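Local coordinates for protein aldolase (Klebsiella pneumoniae, PDB 6VOQ) that is a zinc-binding member of the class II aldolase and adducin family, with four chains in its assembly, at residues I115-T119 / T183-I187; L7-M11 / L31-P36. All coordinates share one frame; numbering follows the deposited sequence.

Contact 1: I115-T119 / T183-I187; sequences IRPFT and TARLI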
ATOM      1  N   ILE A 115      18.311  14.238  -6.945  1.00 35.04           N
ATOM      2  CA  ILE A 115      18.332  12.787  -6.837  1.00 38.22           C
ATOM      3  C   ILE A 115      19.722  12.300  -7.228  1.00 35.37           C
ATOM      4  O   ILE A 115      20.103  12.338  -8.401  1.00 37.05           O
ATOM      5  CB  ILE A 115      17.242  12.137  -7.694  1.00 43.50           C
ATOM      6  CG1 ILE A 115      15.894  12.783  -7.376  1.00 45.10           C
ATOM      7  CG2 ILE A 115      17.176  10.661  -7.393  1.00 41.96           C
ATOM      8  CD1 ILE A 115      14.731  12.066  -7.942  1.00 40.57           C
ATOM      9  N   ARG A 116      20.477  11.846  -6.247  1.00 34.88           N
ATOM     10  CA  ARG A 116      21.776  11.232  -6.467  1.00 31.95           C
ATOM     11  C   ARG A 116      21.591   9.787  -6.918  1.00 37.59           C
ATOM     12  O   ARG A 116      21.145   8.946  -6.130  1.00 43.62           O
ATOM     13  CB  ARG A 116      22.596  11.294  -5.186  1.00 28.95           C
ATOM     14  CG  ARG A 116      24.043  10.894  -5.333  1.00 36.33           C
ATOM     15  CD  ARG A 116      24.715  11.188  -4.019  1.00 37.80           C
ATOM     16  NE  ARG A 116      26.009  10.546  -3.851  1.00 36.86           N
ATOM     17  CZ  ARG A 116      26.570  10.346  -2.666  1.00 36.07           C
ATOM     18  NH1 ARG A 116      25.924  10.718  -1.558  1.00 27.79           N
ATOM     19  NH2 ARG A 116      27.760   9.768  -2.588  1.00 29.99           N
ATOM     20  N   PRO A 117      21.953   9.453  -8.157  1.00 32.82           N
ATOM     21  CA  PRO A 117      21.488   8.189  -8.750  1.00 30.29           C
ATOM     22  C   PRO A 117      22.197   6.957  -8.189  1.00 35.60           C
ATOM     23  O   PRO A 117      23.429   6.883  -8.142  1.00 32.88           O
ATOM     24  CB  PRO A 117      21.773   8.379 -10.248  1.00 30.58           C
ATOM     25  CG  PRO A 117      22.872   9.371 -10.304  1.00 34.75           C
ATOM     26  CD  PRO A 117      22.670  10.296  -9.132  1.00 30.34           C
ATOM     27  N   PHE A 118      21.385   5.982  -7.763  1.00 32.01           N
ATOM     28  CA  PHE A 118      21.823   4.632  -7.429  1.00 32.90           C
ATOM     29  C   PHE A 118      21.111   3.577  -8.263  1.00 34.60           C
ATOM     30  O   PHE A 118      21.293   2.387  -8.008  1.00 31.82           O
ATOM     31  CB  PHE A 118      21.584   4.328  -5.941  1.00 32.52           C
ATOM     32  CG  PHE A 118      20.225   4.737  -5.456  1.00 29.95           C
ATOM     33  CD1 PHE A 118      19.119   3.923  -5.673  1.00 30.02           C
ATOM     34  CD2 PHE A 118      20.046   5.948  -4.800  1.00 28.49           C
ATOM     35  CE1 PHE A 118      17.855   4.304  -5.237  1.00 31.17           C
ATOM     36  CE2 PHE A 118      18.788   6.333  -4.357  1.00 30.87           C
ATOM     37  CZ  PHE A 118      17.687   5.514  -4.581  1.00 28.54           C
ATOM     38  N   THR A 119      20.267   3.983  -9.206  1.00 33.78           N
ATOM     39  CA  THR A 119      19.639   3.124 -10.197  1.00 31.88           C
ATOM     40  C   THR A 119      19.687   3.863 -11.513  1.00 36.12           C
ATOM     41  O   THR A 119      19.674   5.101 -11.537  1.00 37.94           O
ATOM     42  CB  THR A 119      18.185   2.794  -9.846  1.00 34.08           C
ATOM     43  OG1 THR A 119      17.506   4.001  -9.470  1.00 43.22           O
ATOM     44  CG2 THR A 119      18.130   1.802  -8.708  1.00 34.46           C
ATOM     45  N   THR A 183      12.052   5.992  -7.164  1.00 26.01           N
ATOM     46  CA  THR A 183      13.420   6.340  -6.802  1.00 25.05           C
ATOM     47  C   THR A 183      13.461   7.175  -5.525  1.00 25.73           C
ATOM     48  O   THR A 183      14.305   6.943  -4.654  1.00 25.78           O
ATOM     49  CB  THR A 183      14.097   7.069  -7.962  1.00 31.07           C
ATOM     50  OG1 THR A 183      14.257   6.156  -9.054  1.00 40.59           O
ATOM     51  CG2 THR A 183      15.469   7.574  -7.546  1.00 32.61           C
ATOM     52  N   ALA A 184      12.549   8.137  -5.387  1.00 24.62           N
ATOM     53  CA  ALA A 184      12.446   8.881  -4.140  1.00 20.68           C
ATOM     54  C   ALA A 184      12.110   7.953  -2.982  1.00 21.89           C
ATOM     55  O   ALA A 184      12.684   8.065  -1.897  1.00 24.80           O
ATOM     56  CB  ALA A 184      11.394   9.984  -4.274  1.00 30.56           C
ATOM     57  N   ARG A 185      11.208   7.003  -3.211  1.00 21.46           N
ATOM     58  CA  ARG A 185      10.870   6.054  -2.162  1.00 24.69           C
ATOM     59  C   ARG A 185      12.091   5.232  -1.752  1.00 27.79           C
ATOM     60  O   ARG A 185      12.286   4.936  -0.566  1.00 28.05           O
ATOM     61  CB  ARG A 185       9.727   5.157  -2.643  1.00 20.91           C
ATOM     62  CG  ARG A 185       9.230   4.186  -1.589  1.00 26.38           C
ATOM     63  CD  ARG A 185       8.216   3.250  -2.169  1.00 25.19           C
ATOM     64  NE  ARG A 185       7.746   2.281  -1.197  1.00 29.66           N
ATOM     65  CZ  ARG A 185       7.159   1.138  -1.535  1.00 31.19           C
ATOM     66  NH1 ARG A 185       6.990   0.841  -2.811  1.00 29.31           N
ATOM     67  NH2 ARG A 185       6.751   0.293  -0.604  1.00 34.68           N
ATOM     68  N   LEU A 186      12.926   4.863  -2.719  1.00 27.77           N
ATOM     69  CA  LEU A 186      14.117   4.096  -2.395  1.00 25.30           C
ATOM     70  C   LEU A 186      15.057   4.890  -1.507  1.00 28.04           C
ATOM     71  O   LEU A 186      15.710   4.313  -0.631  1.00 32.36           O
ATOM     72  CB  LEU A 186      14.831   3.672  -3.672  1.00 26.74           C
ATOM     73  CG  LEU A 186      14.172   2.505  -4.377  1.00 30.06           C
ATOM     74  CD1 LEU A 186      14.661   2.442  -5.813  1.00 25.20           C
ATOM     75  CD2 LEU A 186      14.496   1.237  -3.619  1.00 24.84           C
ATOM     76  N   ILE A 187      15.139   6.206  -1.720  1.00 24.89           N
ATOM     77  CA  ILE A 187      15.960   7.048  -0.860  1.00 23.60           C
ATOM     78  C   ILE A 187      15.547   6.868   0.596  1.00 23.55           C
ATOM     79  O   ILE A 187      16.373   6.559   1.461  1.00 24.54           O
ATOM     80  CB  ILE A 187      15.865   8.517  -1.311  1.00 26.55           C
ATOM     81  CG1 ILE A 187      16.540   8.687  -2.670  1.00 32.42           C
ATOM     82  CG2 ILE A 187      16.518   9.447  -0.298  1.00 25.95           C
ATOM     83  CD1 ILE A 187      16.342  10.043  -3.303  1.00 32.34           C
TER
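The loop 115-119 runs beside helix 170-190. The nearest CA atoms pair I115 with A184 at 7.6 Å and T119 with T183 at 7.8 Å. Side chains alone bridge this gap from the loop. F118 is the main contributor. Its CG sits in the cleft flanked by its own N and C atoms (chi1 46°), and the ring ends edge-on against the helix. F118 CE1 meets L186 CB at 3.5 Å. On the other side of CZ, F118 CE2 lies 3.7 Å from I187 CG1, near the ring plane. Between them F118 CZ approaches the T183 backbone O, an atom that already accepts the helical bond from I187 N. I115 adds its CG2 methyl, 3.5 Å from T183 CG2. On T119 the OG1 passes T183 OG1 at 3.9 Å without bonding it; the T183 hydroxyl instead bonds the backbone O of E179. C105 of a second subunit packs on F118 and T119, and F118 O accepts a hydrogen bond from N160 ND2 of that subunit. This is largely apolar loop-on-helix packing at a subunit interface, with the T119 side chain about 10 Å from a bound zinc ion.

Contact 2: L7-M11 / L31-P36; sequences LREEM and LSLLLP
Helix 4-20 packs on strand 30-34 here, one of the helix-on-sheet contacts of the AraD-like alpha/beta fold. The short axes of 7-11 and 31-34 run nearly antiparallel, at 157°, and come within 9.9 Å of each other. L7 and M11, one helical turn apart, face the strand, and the M11 N bonds the L7 O. L33 lies between them with a forked tip. With chi1 at 59°, the L33 side chain is tucked over its own backbone, and the two methyls then go to different partners. L33 CD1 touches L7 CD1 at 3.8 Å. L33 CD2 receives the M11 methyl, CE, at 3.5 Å. M11 leaves the helix extended and bends at its last torsion (chi3 -67°), which turns CE onto the strand. The same M11 CE lies 3.9 Å from L31 CB. L31 and M11 lie alongside each other, pointing opposite ways, and L31 CD1 reaches the M11 backbone O at 3.7 Å. At the other end, L7 CD1 meets CD of the P36 ring at 3.9 Å. L35 CD2 closes on that same L7 methyl, also at 3.9 Å. The side chains that meet are all apolar. S32 points away from the helix, and its OG bonds H79 ND1 and Y83 OH of helix 76-83. Strand 30-34 is therefore flanked by a helix on each face, consistent with the three-layer alpha/beta/alpha architecture of this family.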
ATOM      1  N   LEU A   7      -7.427  10.796 -26.169  1.00 33.28           N
ATOM      2  CA  LEU A   7      -6.663  11.595 -25.221  1.00 34.57           C
ATOM      3  C   LEU A   7      -7.494  11.900 -23.978  1.00 39.16           C
ATOM      4  O   LEU A   7      -7.017  11.729 -22.850  1.00 39.48           O
ATOM      5  CB  LEU A   7      -6.174  12.876 -25.897  1.00 35.35           C
ATOM      6  CG  LEU A   7      -5.071  12.704 -26.956  1.00 39.24           C
ATOM      7  CD1 LEU A   7      -4.751  14.018 -27.690  1.00 35.76           C
ATOM      8  CD2 LEU A   7      -3.810  12.117 -26.345  1.00 31.53           C
ATOM      9  N   ARG A   8      -8.746  12.324 -24.161  1.00 34.08           N
ATOM     10  CA  ARG A   8      -9.632  12.495 -23.016  1.00 34.95           C
ATOM     11  C   ARG A   8      -9.786  11.183 -22.270  1.00 41.07           C
ATOM     12  O   ARG A   8      -9.748  11.146 -21.036  1.00 47.52           O
ATOM     13  CB  ARG A   8     -11.000  13.017 -23.471  1.00 32.00           C
ATOM     14  CG  ARG A   8     -10.975  14.462 -23.900  1.00 31.53           C
ATOM     15  CD  ARG A   8     -12.341  14.959 -24.300  1.00 33.92           C
ATOM     16  NE  ARG A   8     -12.289  16.346 -24.765  1.00 37.32           N
ATOM     17  CZ  ARG A   8     -12.535  17.410 -24.006  1.00 38.83           C
ATOM     18  NH1 ARG A   8     -12.880  17.271 -22.729  1.00 33.88           N
ATOM     19  NH2 ARG A   8     -12.441  18.620 -24.536  1.00 35.35           N
ATOM     20  N   GLU A   9      -9.944  10.095 -23.012  1.00 41.22           N
ATOM     21  CA  GLU A   9     -10.054   8.768 -22.433  1.00 45.68           C
ATOM     22  C   GLU A   9      -8.807   8.383 -21.636  1.00 43.05           C
ATOM     23  O   GLU A   9      -8.921   7.948 -20.479  1.00 34.93           O
ATOM     24  CB  GLU A   9     -10.316   7.779 -23.574  1.00 62.16           C
ATOM     25  CG  GLU A   9     -10.688   6.361 -23.193  1.00 85.21           C
ATOM     26  CD  GLU A   9     -11.633   6.248 -22.006  1.00102.10           C
ATOM     27  OE1 GLU A   9     -11.575   5.191 -21.344  1.00107.39           O
ATOM     28  OE2 GLU A   9     -12.459   7.160 -21.752  1.00108.91           O
ATOM     29  N   GLU A  10      -7.625   8.541 -22.242  1.00 35.96           N
ATOM     30  CA  GLU A  10      -6.367   8.233 -21.574  1.00 37.86           C
ATOM     31  C   GLU A  10      -6.210   9.025 -20.282  1.00 40.32           C
ATOM     32  O   GLU A  10      -5.705   8.500 -19.283  1.00 43.77           O
ATOM     33  CB  GLU A  10      -5.201   8.523 -22.522  1.00 37.07           C
ATOM     34  CG  GLU A  10      -3.834   8.280 -21.926  1.00 45.19           C
ATOM     35  CD  GLU A  10      -3.239   6.979 -22.423  1.00 55.58           C
ATOM     36  OE1 GLU A  10      -2.045   6.967 -22.801  1.00 55.24           O
ATOM     37  OE2 GLU A  10      -3.984   5.971 -22.441  1.00 64.96           O
ATOM     38  N   MET A  11      -6.622  10.295 -20.288  1.00 32.84           N
ATOM     39  CA  MET A  11      -6.469  11.120 -19.098  1.00 29.44           C
ATOM     40  C   MET A  11      -7.323  10.598 -17.954  1.00 26.70           C
ATOM     41  O   MET A  11      -6.851  10.510 -16.819  1.00 31.52           O
ATOM     42  CB  MET A  11      -6.821  12.570 -19.415  1.00 29.27           C
ATOM     43  CG  MET A  11      -6.728  13.495 -18.221  1.00 29.83           C
ATOM     44  SD  MET A  11      -6.517  15.216 -18.698  1.00 36.51           S
ATOM     45  CE  MET A  11      -4.887  15.124 -19.421  1.00 29.75           C
ATOM     46  N   LEU A  31      -3.367  16.677 -14.302  1.00 31.78           N
ATOM     47  CA  LEU A  31      -2.768  16.162 -15.519  1.00 28.42           C
ATOM     48  C   LEU A  31      -3.032  17.152 -16.639  1.00 29.91           C
ATOM     49  O   LEU A  31      -4.074  17.815 -16.663  1.00 31.18           O
ATOM     50  CB  LEU A  31      -3.334  14.763 -15.892  1.00 23.22           C
ATOM     51  CG  LEU A  31      -3.484  13.758 -14.736  1.00 28.10           C
ATOM     52  CD1 LEU A  31      -4.236  12.504 -15.155  1.00 25.34           C
ATOM     53  CD2 LEU A  31      -2.127  13.387 -14.158  1.00 28.60           C
ATOM     54  N   SER A  32      -2.075  17.267 -17.556  1.00 26.25           N
ATOM     55  CA  SER A  32      -2.307  18.016 -18.784  1.00 32.66           C
ATOM     56  C   SER A  32      -1.617  17.322 -19.953  1.00 34.11           C
ATOM     57  O   SER A  32      -0.645  16.580 -19.774  1.00 36.17           O
ATOM     58  CB  SER A  32      -1.825  19.470 -18.665  1.00 28.71           C
ATOM     59  OG  SER A  32      -0.406  19.559 -18.637  1.00 35.78           O
ATOM     60  N   LEU A  33      -2.129  17.576 -21.155  1.00 32.17           N
ATOM     61  CA  LEU A  33      -1.505  17.067 -22.369  1.00 35.49           C
ATOM     62  C   LEU A  33      -1.849  17.982 -23.537  1.00 38.34           C
ATOM     63  O   LEU A  33      -2.932  18.575 -23.588  1.00 27.40           O
ATOM     64  CB  LEU A  33      -1.934  15.620 -22.668  1.00 34.26           C
ATOM     65  CG  LEU A  33      -3.424  15.295 -22.866  1.00 35.08           C
ATOM     66  CD1 LEU A  33      -3.875  15.557 -24.290  1.00 27.46           C
ATOM     67  CD2 LEU A  33      -3.705  13.841 -22.506  1.00 35.97           C
ATOM     68  N   LEU A  34      -0.918  18.083 -24.480  1.00 32.75           N
ATOM     69  CA  LEU A  34      -1.122  18.896 -25.671  1.00 32.33           C
ATOM     70  C   LEU A  34      -2.075  18.203 -26.635  1.00 38.09           C
ATOM     71  O   LEU A  34      -1.894  17.029 -26.967  1.00 41.36           O
ATOM     72  CB  LEU A  34       0.209  19.163 -26.371  1.00 40.58           C
ATOM     73  CG  LEU A  34       0.915  20.446 -25.943  1.00 50.88           C
ATOM     74  CD1 LEU A  34       2.255  20.584 -26.654  1.00 55.50           C
ATOM     75  CD2 LEU A  34       0.021  21.651 -26.211  1.00 49.95           C
ATOM     76  N   LEU A  35      -3.072  18.936 -27.091  1.00 41.45           N
ATOM     77  CA  LEU A  35      -3.990  18.441 -28.097  1.00 39.95           C
ATOM     78  C   LEU A  35      -3.398  18.642 -29.486  1.00 43.03           C
ATOM     79  O   LEU A  35      -2.426  19.387 -29.657  1.00 46.12           O
ATOM     80  CB  LEU A  35      -5.335  19.153 -27.970  1.00 33.36           C
ATOM     81  CG  LEU A  35      -6.109  18.812 -26.689  1.00 38.21           C
ATOM     82  CD1 LEU A  35      -7.293  19.751 -26.490  1.00 35.65           C
ATOM     83  CD2 LEU A  35      -6.567  17.355 -26.692  1.00 31.09           C
ATOM     84  N   PRO A  36      -3.946  17.960 -30.497  1.00 43.84           N
ATOM     85  CA  PRO A  36      -3.447  18.162 -31.868  1.00 46.14           C
ATOM     86  C   PRO A  36      -3.448  19.609 -32.329  1.00 48.92           C
ATOM     87  O   PRO A  36      -2.554  19.999 -33.088  1.00 55.17           O
ATOM     88  CB  PRO A  36      -4.401  17.300 -32.705  1.00 44.80           C
ATOM     89  CG  PRO A  36      -4.775  16.186 -31.784  1.00 45.81           C
ATOM     90  CD  PRO A  36      -4.844  16.795 -30.401  1.00 44.24           C
TER

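Both segments of contact 2 precede those of contact 1 in the chain. The two contacts lie on opposite sides of the chain's centre, with their own centres 29 Å apart. Their nearest atoms are about 17 Å apart. Both belong to the class II aldolase and adducin domain. Contact 2 includes strand 30-34 of the mixed beta-sheet. That strand neighbours strand 91-94, which ends at the zinc ligand H94. Contact 1 has no strand, but its helix 170-190 follows strand 162-167, which starts directly after the zinc ligand H161. Contact 2 is packing within one chain, whereas contact 1 borders another subunit of the tetramer.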